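Sorbitol dehydrogenase (Gluconobacter oxydans, PDB 5ITG) probably oxidises D-sorbitol to L-sorbose with a nicotinamide cofactor, as a Rossmann-fold member of the mannitol dehydrogenase family. Local coordinates at residues 26-31 with 123-128; 179-184 with 269-274; 223-228 with 285-290; 263-268 with 281-286. All coordinates share one frame; numbering follows the deposited sequence.

Contact 1 (26-31 with 123-128); sequences PGIVHF and IRIVSM
His30 and Ser127 face each other on neighbouring parallel strands and make the one polar link between side chains here. With CG anti to the backbone N (chi1 -178°), the imidazole swings across so that ND1 donates to Ser127 OG at 2.9 Å. The hydroxyl lies in the ring plane and is also hydrogen-bonded to Glu41 OE2, while His30 NE2 bonds Thr129. Phe37 stacks on the same ring. With the imidazole cut back to an alanine here, Ser127 OG is likely to lose its ND1 donor and Phe37 its stacking partner.

On the same face Ile28 and Ile125 run alongside each other in the same direction, CG1 of Ile28 being 4.1 Å from CB of Ile125. Apolar side chains meet on the face of Val29, Val126, Phe31 and Met128, where Phe31 turns its ring edge to CG1 of Val126, 4.0 Å from CE2; nearby, Val29 meets Ile123 at about a right angle, CG2 to CG2 at 3.9 Å.

Between the faces runs the parallel ladder of a Rossmann-type sheet: Val29 N to Ile125 O at 3.1 Å, Ser127 N to Val29 O at 2.9 Å and Phe31 N to Ser127 O at 3.0 Å. Gly27 O starts it, receiving Arg124 N and, weakly, Ile125 N. The buried imidazole of His30 and hydroxyl of Ser127 each have at least two partners, which should fix their rotation.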
loop_
_atom_site.group_PDB
_atom_site.type_symbol
_atom_site.label_atom_id
_atom_site.label_comp_id
_atom_site.label_asym_id
_atom_site.label_seq_id
_atom_site.Cartn_x
_atom_site.Cartn_y
_atom_site.Cartn_z
ATOM N N PRO A 26 -11.853 -16.244 17.146
ATOM C CA PRO A 26 -12.122 -15.206 16.139
ATOM C C PRO A 26 -12.648 -13.868 16.674
ATOM O O PRO A 26 -13.590 -13.826 17.470
ATOM C CB PRO A 26 -13.132 -15.878 15.209
ATOM C CG PRO A 26 -12.797 -17.339 15.335
ATOM C CD PRO A 26 -12.590 -17.480 16.823
ATOM N N GLY A 27 -12.033 -12.777 16.218
ATOM C CA GLY A 27 -12.452 -11.448 16.628
ATOM C C GLY A 27 -12.496 -10.507 15.436
ATOM O O GLY A 27 -13.020 -9.391 15.517
ATOM N N ILE A 28 -11.943 -10.971 14.320
ATOM C CA ILE A 28 -11.875 -10.188 13.089
ATOM C C ILE A 28 -12.265 -11.026 11.875
ATOM O O ILE A 28 -11.886 -12.196 11.771
ATOM C CB ILE A 28 -10.423 -9.691 12.825
ATOM C CG1 ILE A 28 -9.903 -8.909 14.029
ATOM C CG2 ILE A 28 -10.380 -8.827 11.560
ATOM C CD1 ILE A 28 -8.398 -8.698 13.995
ATOM N N VAL A 29 -13.027 -10.428 10.970
ATOM C CA VAL A 29 -13.384 -11.090 9.722
ATOM C C VAL A 29 -12.687 -10.250 8.660
ATOM O O VAL A 29 -12.838 -9.026 8.639
ATOM C CB VAL A 29 -14.901 -11.082 9.462
ATOM C CG1 VAL A 29 -15.178 -11.428 7.996
ATOM C CG2 VAL A 29 -15.581 -12.091 10.365
ATOM N N HIS A 30 -11.913 -10.895 7.794
ATOM C CA HIS A 30 -11.188 -10.174 6.749
ATOM C C HIS A 30 -11.619 -10.546 5.340
ATOM O O HIS A 30 -11.633 -11.722 4.979
ATOM C CB HIS A 30 -9.686 -10.435 6.864
ATOM C CG HIS A 30 -8.872 -9.687 5.858
ATOM N ND1 HIS A 30 -8.546 -8.355 6.009
ATOM C CD2 HIS A 30 -8.366 -10.065 4.660
ATOM C CE1 HIS A 30 -7.878 -7.946 4.945
ATOM N NE2 HIS A 30 -7.757 -8.963 4.112
ATOM N N PHE A 31 -11.943 -9.533 4.543
ATOM C CA PHE A 31 -12.349 -9.726 3.153
ATOM C C PHE A 31 -11.151 -9.504 2.229
ATOM O O PHE A 31 -10.513 -8.458 2.277
ATOM C CB PHE A 31 -13.461 -8.740 2.785
ATOM C CG PHE A 31 -14.833 -9.165 3.240
ATOM C CD1 PHE A 31 -15.560 -10.101 2.510
ATOM C CD2 PHE A 31 -15.396 -8.633 4.397
ATOM C CE1 PHE A 31 -16.833 -10.504 2.921
ATOM C CE2 PHE A 31 -16.672 -9.029 4.820
ATOM C CZ PHE A 31 -17.391 -9.969 4.077
ATOM N N ILE A 123 -17.021 -10.931 16.977
ATOM C CA ILE A 123 -16.424 -10.279 15.813
ATOM C C ILE A 123 -16.652 -8.783 15.999
ATOM O O ILE A 123 -17.772 -8.292 15.865
ATOM C CB ILE A 123 -17.079 -10.764 14.509
ATOM C CG1 ILE A 123 -16.672 -12.216 14.248
ATOM C CG2 ILE A 123 -16.692 -9.860 13.352
ATOM C CD1 ILE A 123 -15.165 -12.449 14.251
ATOM N N ARG A 124 -15.583 -8.068 16.326
ATOM C CA ARG A 124 -15.669 -6.635 16.582
ATOM C C ARG A 124 -15.010 -5.758 15.518
ATOM O O ARG A 124 -15.131 -4.529 15.538
ATOM C CB ARG A 124 -15.077 -6.355 17.959
ATOM C CG ARG A 124 -15.836 -7.060 19.077
ATOM C CD ARG A 124 -15.180 -6.855 20.430
ATOM N NE ARG A 124 -14.145 -7.842 20.713
ATOM C CZ ARG A 124 -13.298 -7.759 21.737
ATOM N NH1 ARG A 124 -13.359 -6.727 22.571
ATOM N NH2 ARG A 124 -12.396 -8.710 21.929
ATOM N N ILE A 125 -14.309 -6.394 14.588
ATOM C CA ILE A 125 -13.655 -5.678 13.503
ATOM C C ILE A 125 -13.811 -6.433 12.196
ATOM O O ILE A 125 -13.652 -7.649 12.144
ATOM C CB ILE A 125 -12.138 -5.508 13.746
ATOM C CG1 ILE A 125 -11.894 -4.566 14.931
ATOM C CG2 ILE A 125 -11.472 -4.949 12.483
ATOM C CD1 ILE A 125 -10.436 -4.507 15.355
ATOM N N VAL A 126 -14.125 -5.698 11.142
ATOM C CA VAL A 126 -14.246 -6.272 9.814
ATOM C C VAL A 126 -13.214 -5.538 8.956
ATOM O O VAL A 126 -13.392 -4.367 8.631
ATOM C CB VAL A 126 -15.661 -6.057 9.231
ATOM C CG1 VAL A 126 -15.714 -6.574 7.802
ATOM C CG2 VAL A 126 -16.690 -6.778 10.093
ATOM N N SER A 127 -12.125 -6.214 8.611
ATOM C CA SER A 127 -11.079 -5.586 7.810
ATOM C C SER A 127 -11.145 -6.027 6.359
ATOM O O SER A 127 -11.893 -6.945 6.018
ATOM C CB SER A 127 -9.695 -5.888 8.409
ATOM O OG SER A 127 -9.443 -7.280 8.506
HETATM N N MSE A 128 -10.374 -5.369 5.497
HETATM C CA MSE A 128 -10.394 -5.717 4.085
HETATM C C MSE A 128 -9.227 -5.160 3.269
HETATM O O MSE A 128 -8.668 -4.110 3.581
HETATM C CB MSE A 128 -11.705 -5.220 3.469
HETATM C CG MSE A 128 -11.841 -3.702 3.524
HETATM SE SE MSE A 128 -13.652 -3.052 3.315
HETATM C CE MSE A 128 -14.406 -3.890 4.898
#

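Contact 2 (179-184 with 269-274); sequences GGKAFT and FADGRP
Lys181 and Asp271 form the charged part of this meeting of two loops. NZ reaches OD1 of Asp271 at 2.9 Å in a salt bridge, approaching on the syn side but 32° out of the carboxylate plane. The lysine chain, bent at chi3 (-67°), crosses the aspartate at about a right angle and lays its CE against OD2 as well.

Direct hydrogen bonding centres on Thr184, whose OG1 accepts from Ala270 N at 2.8 Å with an N-H...O angle of 154°. The same hydroxyl bonds Thr222 and donates to a water, which also receives Asp271 N and donates to Gly272 O. A second water links Ala182 O to Asp271 OD2, 2.8 Å from the latter.

Van der Waals contact is modest. CG2 of Thr184 lies 3.6 Å from CD2 of Phe269, and the methyl of Ala270 sits near the carbonyls of Ala182 and Phe183, 3.8 Å from each O.

The contact joins the entry to strand 184-187 of the Rossmann-type sheet to the loop between strands 263-266 and 282-284. Its chemistry implies a hydrated junction: each carboxylate oxygen of Asp271 has a different partner, a lysine or a water, and Thr184 OG1 is gripped by three bonds, from Ala270 N, with Thr222 OG1 and to a water.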
loop_
_atom_site.group_PDB
_atom_site.type_symbol
_atom_site.label_atom_id
_atom_site.label_comp_id
_atom_site.label_asym_id
_atom_site.label_seq_id
_atom_site.Cartn_x
_atom_site.Cartn_y
_atom_site.Cartn_z
ATOM N N GLY A 179 -30.349 -6.294 18.482
ATOM C CA GLY A 179 -29.875 -5.667 19.700
ATOM C C GLY A 179 -28.372 -5.749 19.907
ATOM O O GLY A 179 -27.878 -5.468 21.001
ATOM N N GLY A 180 -27.643 -6.138 18.864
ATOM C CA GLY A 180 -26.196 -6.239 18.965
ATOM C C GLY A 180 -25.518 -4.897 18.771
ATOM O O GLY A 180 -26.183 -3.866 18.720
ATOM N N LYS A 181 -24.192 -4.904 18.659
ATOM C CA LYS A 181 -23.432 -3.669 18.477
ATOM C C LYS A 181 -22.774 -3.583 17.103
ATOM O O LYS A 181 -22.539 -4.601 16.452
ATOM C CB LYS A 181 -22.365 -3.555 19.568
ATOM C CG LYS A 181 -22.940 -3.362 20.961
ATOM C CD LYS A 181 -21.862 -3.279 22.023
ATOM C CE LYS A 181 -21.131 -4.598 22.185
ATOM N NZ LYS A 181 -20.161 -4.536 23.316
ATOM N N ALA A 182 -22.486 -2.365 16.655
ATOM C CA ALA A 182 -21.837 -2.183 15.359
ATOM C C ALA A 182 -20.382 -2.587 15.503
ATOM O O ALA A 182 -19.837 -2.580 16.604
ATOM C CB ALA A 182 -21.928 -0.717 14.917
ATOM N N PHE A 183 -19.752 -2.969 14.402
ATOM C CA PHE A 183 -18.337 -3.312 14.456
ATOM C C PHE A 183 -17.541 -2.227 13.741
ATOM O O PHE A 183 -18.114 -1.304 13.163
ATOM C CB PHE A 183 -18.058 -4.691 13.823
ATOM C CG PHE A 183 -18.726 -4.916 12.491
ATOM C CD1 PHE A 183 -18.462 -4.089 11.405
ATOM C CD2 PHE A 183 -19.600 -5.989 12.318
ATOM C CE1 PHE A 183 -19.056 -4.325 10.166
ATOM C CE2 PHE A 183 -20.200 -6.231 11.079
ATOM C CZ PHE A 183 -19.927 -5.399 10.006
ATOM N N THR A 184 -16.219 -2.329 13.807
ATOM C CA THR A 184 -15.347 -1.368 13.153
ATOM C C THR A 184 -15.038 -1.824 11.728
ATOM O O THR A 184 -14.729 -2.995 11.503
ATOM C CB THR A 184 -14.008 -1.242 13.910
ATOM O OG1 THR A 184 -14.239 -0.703 15.216
ATOM C CG2 THR A 184 -13.036 -0.347 13.140
ATOM N N PHE A 269 -12.433 2.969 17.171
ATOM C CA PHE A 269 -13.060 1.660 17.099
ATOM C C PHE A 269 -14.428 1.655 17.776
ATOM O O PHE A 269 -14.612 2.237 18.843
ATOM C CB PHE A 269 -12.119 0.608 17.694
ATOM C CG PHE A 269 -10.927 0.318 16.815
ATOM C CD1 PHE A 269 -9.907 1.257 16.673
ATOM C CD2 PHE A 269 -10.883 -0.839 16.038
ATOM C CE1 PHE A 269 -8.864 1.048 15.758
ATOM C CE2 PHE A 269 -9.850 -1.053 15.125
ATOM C CZ PHE A 269 -8.841 -0.108 14.985
ATOM N N ALA A 270 -15.386 1.008 17.123
ATOM C CA ALA A 270 -16.761 0.947 17.613
ATOM C C ALA A 270 -16.968 0.045 18.818
ATOM O O ALA A 270 -17.762 0.361 19.707
ATOM C CB ALA A 270 -17.689 0.507 16.482
ATOM N N ASP A 271 -16.261 -1.075 18.856
ATOM C CA ASP A 271 -16.438 -2.008 19.950
ATOM C C ASP A 271 -15.158 -2.736 20.344
ATOM O O ASP A 271 -15.104 -3.965 20.324
ATOM C CB ASP A 271 -17.533 -3.010 19.569
ATOM C CG ASP A 271 -17.966 -3.877 20.729
ATOM O OD1 ASP A 271 -17.841 -3.424 21.886
ATOM O OD2 ASP A 271 -18.449 -5.000 20.477
ATOM N N GLY A 272 -14.130 -1.965 20.698
ATOM C CA GLY A 272 -12.872 -2.557 21.115
ATOM C C GLY A 272 -11.913 -2.913 19.993
ATOM O O GLY A 272 -12.290 -2.972 18.821
ATOM N N ARG A 273 -10.663 -3.161 20.369
ATOM C CA ARG A 273 -9.621 -3.515 19.413
ATOM C C ARG A 273 -8.472 -4.210 20.124
ATOM O O ARG A 273 -8.322 -4.096 21.343
ATOM C CB ARG A 273 -9.069 -2.261 18.733
ATOM C CG ARG A 273 -8.329 -1.320 19.685
ATOM C CD ARG A 273 -7.499 -0.301 18.913
ATOM N NE ARG A 273 -6.909 0.747 19.753
ATOM C CZ ARG A 273 -5.856 0.584 20.549
ATOM N NH1 ARG A 273 -5.253 -0.596 20.638
ATOM N NH2 ARG A 273 -5.393 1.619 21.247
ATOM N N PRO A 274 -7.646 -4.948 19.369
ATOM C CA PRO A 274 -6.501 -5.651 19.953
ATOM C C PRO A 274 -5.498 -4.609 20.456
ATOM O O PRO A 274 -5.560 -3.442 20.064
ATOM C CB PRO A 274 -5.933 -6.438 18.775
ATOM C CG PRO A 274 -7.097 -6.591 17.842
ATOM C CD PRO A 274 -7.797 -5.273 17.941
HETATM O O HOH W 1 -19.037 -5.100 17.709
HETATM O O HOH W 2 -14.292 -2.372 17.257
#

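Contact 3 (223-228 with 285-290); sequences FPNGMV and GDVTDW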
loop_
_atom_site.group_PDB
_atom_site.type_symbol
_atom_site.label_atom_id
_atom_site.label_comp_id
_atom_site.label_asym_id
_atom_site.label_seq_id
_atom_site.Cartn_x
_atom_site.Cartn_y
_atom_site.Cartn_z
ATOM N N PHE A 223 -15.000 4.026 10.825
ATOM C CA PHE A 223 -14.197 3.773 9.621
ATOM C C PHE A 223 -12.841 4.480 9.747
ATOM O O PHE A 223 -12.543 5.417 8.995
ATOM C CB PHE A 223 -14.914 4.307 8.373
ATOM C CG PHE A 223 -16.297 3.747 8.165
ATOM C CD1 PHE A 223 -17.383 4.244 8.881
ATOM C CD2 PHE A 223 -16.511 2.718 7.250
ATOM C CE1 PHE A 223 -18.666 3.724 8.690
ATOM C CE2 PHE A 223 -17.789 2.191 7.051
ATOM C CZ PHE A 223 -18.868 2.696 7.773
ATOM N N PRO A 224 -11.990 4.015 10.676
ATOM C CA PRO A 224 -10.686 4.646 10.865
ATOM C C PRO A 224 -9.806 4.594 9.636
ATOM O O PRO A 224 -9.834 3.623 8.879
ATOM C CB PRO A 224 -10.088 3.859 12.028
ATOM C CG PRO A 224 -10.616 2.470 11.772
ATOM C CD PRO A 224 -12.075 2.753 11.437
ATOM N N ASN A 225 -9.030 5.654 9.443
ATOM C CA ASN A 225 -8.088 5.708 8.329
ATOM C C ASN A 225 -6.791 5.108 8.852
ATOM O O ASN A 225 -6.464 5.240 10.039
ATOM C CB ASN A 225 -7.815 7.148 7.910
ATOM C CG ASN A 225 -9.001 7.799 7.248
ATOM O OD1 ASN A 225 -9.422 7.403 6.162
ATOM N ND2 ASN A 225 -9.544 8.819 7.896
ATOM N N GLY A 226 -6.053 4.455 7.970
ATOM C CA GLY A 226 -4.793 3.874 8.375
ATOM C C GLY A 226 -3.783 4.003 7.258
ATOM O O GLY A 226 -4.143 4.018 6.079
HETATM N N MSE A 227 -2.510 4.095 7.621
HETATM C CA MSE A 227 -1.465 4.197 6.619
HETATM C C MSE A 227 -0.706 2.879 6.719
HETATM O O MSE A 227 -0.245 2.509 7.795
HETATM C CB MSE A 227 -0.556 5.373 6.950
HETATM C CG MSE A 227 0.146 5.950 5.763
HETATM SE SE MSE A 227 1.942 6.243 6.255
HETATM C CE MSE A 227 2.411 4.377 6.123
ATOM N N VAL A 228 -0.589 2.154 5.614
ATOM C CA VAL A 228 0.080 0.860 5.662
ATOM C C VAL A 228 1.231 0.759 4.666
ATOM O O VAL A 228 1.191 1.357 3.594
ATOM C CB VAL A 228 -0.925 -0.271 5.376
ATOM C CG1 VAL A 228 -2.096 -0.188 6.366
ATOM C CG2 VAL A 228 -1.438 -0.161 3.935
ATOM N N GLY A 285 -4.460 10.131 16.275
ATOM C CA GLY A 285 -5.763 10.767 16.204
ATOM C C GLY A 285 -6.115 11.098 14.760
ATOM O O GLY A 285 -7.282 11.040 14.362
ATOM N N ASP A 286 -5.099 11.424 13.965
ATOM C CA ASP A 286 -5.294 11.779 12.555
ATOM C C ASP A 286 -4.124 11.215 11.744
ATOM O O ASP A 286 -2.964 11.504 12.034
ATOM C CB ASP A 286 -5.335 13.305 12.408
ATOM C CG ASP A 286 -5.762 13.760 11.017
ATOM O OD1 ASP A 286 -5.431 13.079 10.023
ATOM O OD2 ASP A 286 -6.426 14.817 10.921
ATOM N N VAL A 287 -4.436 10.425 10.720
ATOM C CA VAL A 287 -3.418 9.797 9.882
ATOM C C VAL A 287 -2.737 10.737 8.880
ATOM O O VAL A 287 -1.670 10.421 8.349
ATOM C CB VAL A 287 -4.044 8.618 9.071
ATOM C CG1 VAL A 287 -4.853 9.168 7.896
ATOM C CG2 VAL A 287 -2.968 7.675 8.583
ATOM N N THR A 288 -3.345 11.892 8.635
ATOM C CA THR A 288 -2.842 12.821 7.633
ATOM C C THR A 288 -1.349 13.143 7.634
ATOM O O THR A 288 -0.693 13.027 6.600
ATOM C CB THR A 288 -3.660 14.126 7.664
ATOM O OG1 THR A 288 -5.054 13.800 7.577
ATOM C CG2 THR A 288 -3.291 15.015 6.479
ATOM N N ASP A 289 -0.799 13.530 8.779
ATOM C CA ASP A 289 0.624 13.850 8.825
ATOM C C ASP A 289 1.498 12.667 8.399
ATOM O O ASP A 289 2.438 12.843 7.621
ATOM C CB ASP A 289 1.021 14.345 10.216
ATOM C CG ASP A 289 0.401 15.693 10.548
ATOM O OD1 ASP A 289 -0.108 16.364 9.623
ATOM O OD2 ASP A 289 0.431 16.090 11.729
ATOM N N TRP A 290 1.187 11.464 8.871
ATOM C CA TRP A 290 1.983 10.297 8.483
ATOM C C TRP A 290 1.871 9.968 6.990
ATOM O O TRP A 290 2.847 9.542 6.369
ATOM C CB TRP A 290 1.603 9.078 9.332
ATOM C CG TRP A 290 2.556 8.849 10.463
ATOM C CD1 TRP A 290 2.289 8.940 11.800
ATOM C CD2 TRP A 290 3.936 8.475 10.353
ATOM N NE1 TRP A 290 3.417 8.642 12.530
ATOM C CE2 TRP A 290 4.441 8.354 11.666
ATOM C CE3 TRP A 290 4.792 8.229 9.271
ATOM C CZ2 TRP A 290 5.769 7.995 11.927
ATOM C CZ3 TRP A 290 6.120 7.873 9.534
ATOM C CH2 TRP A 290 6.590 7.760 10.849
#
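Val287 wedges its two methyls against Asn225 and Met227. Just before it Asp286, ahead of the turn into the helix, makes a capping bond, its OD1 accepting from Thr288 N at 2.8 Å on the anti side. The same OD1 is met on its syn side by Thr288 OG1 at 2.6 Å.

At Val287 CG1 stands between the backbone N and the carbonyl carbon (chi1 77°), which sets it 3.6 Å from CB of Asn225 and directs CG2 to CB of Met227 at 3.7 Å. The amide end of Asn225 is engaged elsewhere, its OD1 taking the N-H of Asn196, and it is CB that meets the valine.

The arrangement is a strand-to-helix packing: an edge strand, 226-228, of a small three-stranded sheet receives the first turn of helix 288-312. It also joins parts of the chain assigned to the Rossmann and the C-terminal families of mannitol dehydrogenases.

One turn further on comes Trp290, which presents its base to the selenomethionine at 227. The bent chain of Met227 brings SE 3.4 Å from Trp290 O and 4.2 Å from Trp290 CB, while the indole leads away toward Pro345 and Met348.

Contact 4 (263-268 with 281-286); sequences WVLEDQ and VQMVGD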
loop_
_atom_site.group_PDB
_atom_site.type_symbol
_atom_site.label_atom_id
_atom_site.label_comp_id
_atom_site.label_asym_id
_atom_site.label_seq_id
_atom_site.Cartn_x
_atom_site.Cartn_y
_atom_site.Cartn_z
ATOM N N TRP A 263 2.528 0.446 10.339
ATOM C CA TRP A 263 1.083 0.559 10.358
ATOM C C TRP A 263 0.687 1.690 11.288
ATOM O O TRP A 263 0.876 1.605 12.498
ATOM C CB TRP A 263 0.442 -0.746 10.828
ATOM C CG TRP A 263 -1.047 -0.801 10.608
ATOM C CD1 TRP A 263 -1.824 0.139 9.997
ATOM C CD2 TRP A 263 -1.928 -1.863 10.990
ATOM N NE1 TRP A 263 -3.141 -0.270 9.978
ATOM C CE2 TRP A 263 -3.230 -1.496 10.581
ATOM C CE3 TRP A 263 -1.745 -3.091 11.642
ATOM C CZ2 TRP A 263 -4.341 -2.314 10.800
ATOM C CZ3 TRP A 263 -2.852 -3.905 11.860
ATOM C CH2 TRP A 263 -4.133 -3.511 11.440
ATOM N N VAL A 264 0.162 2.759 10.700
ATOM C CA VAL A 264 -0.298 3.909 11.456
ATOM C C VAL A 264 -1.811 3.802 11.389
ATOM O O VAL A 264 -2.387 3.711 10.310
ATOM C CB VAL A 264 0.198 5.214 10.820
ATOM C CG1 VAL A 264 -0.366 6.408 11.570
ATOM C CG2 VAL A 264 1.732 5.242 10.855
ATOM N N LEU A 265 -2.461 3.818 12.543
ATOM C CA LEU A 265 -3.904 3.631 12.566
ATOM C C LEU A 265 -4.640 4.610 13.466
ATOM O O LEU A 265 -4.245 4.827 14.611
ATOM C CB LEU A 265 -4.167 2.193 13.020
ATOM C CG LEU A 265 -5.562 1.601 13.192
ATOM C CD1 LEU A 265 -6.239 1.455 11.840
ATOM C CD2 LEU A 265 -5.425 0.235 13.873
ATOM N N GLU A 266 -5.706 5.209 12.946
ATOM C CA GLU A 266 -6.501 6.132 13.744
ATOM C C GLU A 266 -7.233 5.288 14.785
ATOM O O GLU A 266 -7.813 4.246 14.462
ATOM C CB GLU A 266 -7.485 6.903 12.857
ATOM C CG GLU A 266 -6.804 8.017 12.056
ATOM C CD GLU A 266 -7.733 8.733 11.084
ATOM O OE1 GLU A 266 -8.879 8.276 10.874
ATOM O OE2 GLU A 266 -7.298 9.756 10.513
ATOM N N ASP A 267 -7.188 5.734 16.034
ATOM C CA ASP A 267 -7.812 5.005 17.133
ATOM C C ASP A 267 -9.298 5.320 17.234
ATOM O O ASP A 267 -9.734 6.019 18.149
ATOM C CB ASP A 267 -7.121 5.363 18.455
ATOM C CG ASP A 267 -7.251 4.264 19.497
ATOM O OD1 ASP A 267 -8.033 3.316 19.284
ATOM O OD2 ASP A 267 -6.572 4.346 20.533
ATOM N N GLN A 268 -10.073 4.805 16.283
ATOM C CA GLN A 268 -11.513 5.024 16.266
ATOM C C GLN A 268 -12.175 3.667 16.068
ATOM O O GLN A 268 -12.432 3.251 14.941
ATOM C CB GLN A 268 -11.897 5.958 15.115
ATOM C CG GLN A 268 -10.982 7.158 14.953
ATOM C CD GLN A 268 -11.287 7.964 13.704
ATOM O OE1 GLN A 268 -11.589 7.405 12.654
ATOM N NE2 GLN A 268 -11.191 9.284 13.808
ATOM N N VAL A 281 2.216 -1.107 16.216
ATOM C CA VAL A 281 1.265 -0.328 15.443
ATOM C C VAL A 281 1.240 1.043 16.106
ATOM O O VAL A 281 1.188 1.148 17.337
ATOM C CB VAL A 281 -0.149 -0.948 15.466
ATOM C CG1 VAL A 281 -1.108 -0.085 14.672
ATOM C CG2 VAL A 281 -0.108 -2.355 14.880
ATOM N N GLN A 282 1.293 2.088 15.293
ATOM C CA GLN A 282 1.303 3.452 15.804
ATOM C C GLN A 282 -0.100 4.026 15.782
ATOM O O GLN A 282 -0.644 4.334 14.723
ATOM C CB GLN A 282 2.274 4.297 14.964
ATOM C CG GLN A 282 3.737 3.833 15.106
ATOM C CD GLN A 282 4.659 4.288 13.967
ATOM O OE1 GLN A 282 4.455 3.930 12.805
ATOM N NE2 GLN A 282 5.691 5.061 14.308
HETATM N N MSE A 283 -0.695 4.149 16.965
HETATM C CA MSE A 283 -2.045 4.675 17.087
HETATM C C MSE A 283 -2.003 6.197 17.085
HETATM O O MSE A 283 -1.182 6.799 17.777
HETATM C CB MSE A 283 -2.687 4.152 18.377
HETATM C CG MSE A 283 -3.847 3.177 18.156
HETATM SE SE MSE A 283 -3.420 1.597 17.117
HETATM C CE MSE A 283 -3.219 0.326 18.567
ATOM N N VAL A 284 -2.881 6.820 16.304
ATOM C CA VAL A 284 -2.918 8.277 16.207
ATOM C C VAL A 284 -4.338 8.814 16.163
ATOM O O VAL A 284 -5.292 8.062 16.007
ATOM C CB VAL A 284 -2.224 8.771 14.923
ATOM C CG1 VAL A 284 -0.773 8.319 14.902
ATOM C CG2 VAL A 284 -2.970 8.233 13.695
ATOM N N GLY A 285 -4.460 10.131 16.275
ATOM C CA GLY A 285 -5.763 10.767 16.204
ATOM C C GLY A 285 -6.115 11.098 14.760
ATOM O O GLY A 285 -7.282 11.040 14.362
ATOM N N ASP A 286 -5.099 11.424 13.965
ATOM C CA ASP A 286 -5.294 11.779 12.555
ATOM C C ASP A 286 -4.124 11.215 11.744
ATOM O O ASP A 286 -2.964 11.504 12.034
ATOM C CB ASP A 286 -5.335 13.305 12.408
ATOM C CG ASP A 286 -5.762 13.760 11.017
ATOM O OD1 ASP A 286 -5.431 13.079 10.023
ATOM O OD2 ASP A 286 -6.426 14.817 10.921
HETATM O O HOH W 3 4.163 0.944 12.712
#
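Two parallel strands of a three-stranded mixed sheet, 263-266 and 282-284, are joined here by a regular ladder, with Val264 opposite Gln282, Leu265 opposite Met283 and Glu266 opposite Val284. Gln282 N donates to Trp263 O and Leu265 N to Gln282 O, each at 2.9 Å; Val284 N to Leu265 O and Asp267 N to Val284 O continue the series past the strand end.

On the face of Leu265, the leucine and the selenomethionine at 283 extend alongside one another, CD2 of Leu265 lying 4.0 Å from SE of Met283. Close by, Val281 places CG1 over one face of the Trp263 indole, toward its rim, and CG2 3.7 Å from CE3. On the other face Val264 and Val284 meet at about a right angle, CG1 to CG2 at 3.8 Å.

Glu266 extends from this second face past Gly285. Its OE2 comes 3.8 Å from OD1 of Asp286, a like-charge approach probably eased by the amide of Val287, which bonds OE2, while Asn225 N bonds OE1. A leucine in its place would probably leave the amides of Asn225 and Val287 without their acceptors.

Strand 263-266 is the middle one, with antiparallel strand 226-228 along its other edge. Helix 288-312 brings Trp290 against Val264 and Gln282, and helix 41-46 lies by the opposite face, Tyr44 touching Trp263 and Val281.

Overall arrangement
Contacts 1 and 4 show the same device, a parallel strand pair, in two settings: contact 1 is buried in the large Rossmann-type sheet, whereas contact 4 forms part of a smaller sheet and is only partly buried. Contact 3 is buried too, but joins strand to helix through apolar groups; its centre lies about 6 Å from that of contact 4, with which it shares Gly285 and Asp286. Contact 2, between loops, is the most hydrated, relying on a salt bridge and waters. It bridges the two sheets: Thr184 pairs its backbone with contact 1 through Arg124 and Val126, and Arg273 forms a salt bridge with Asp267 of contact 4.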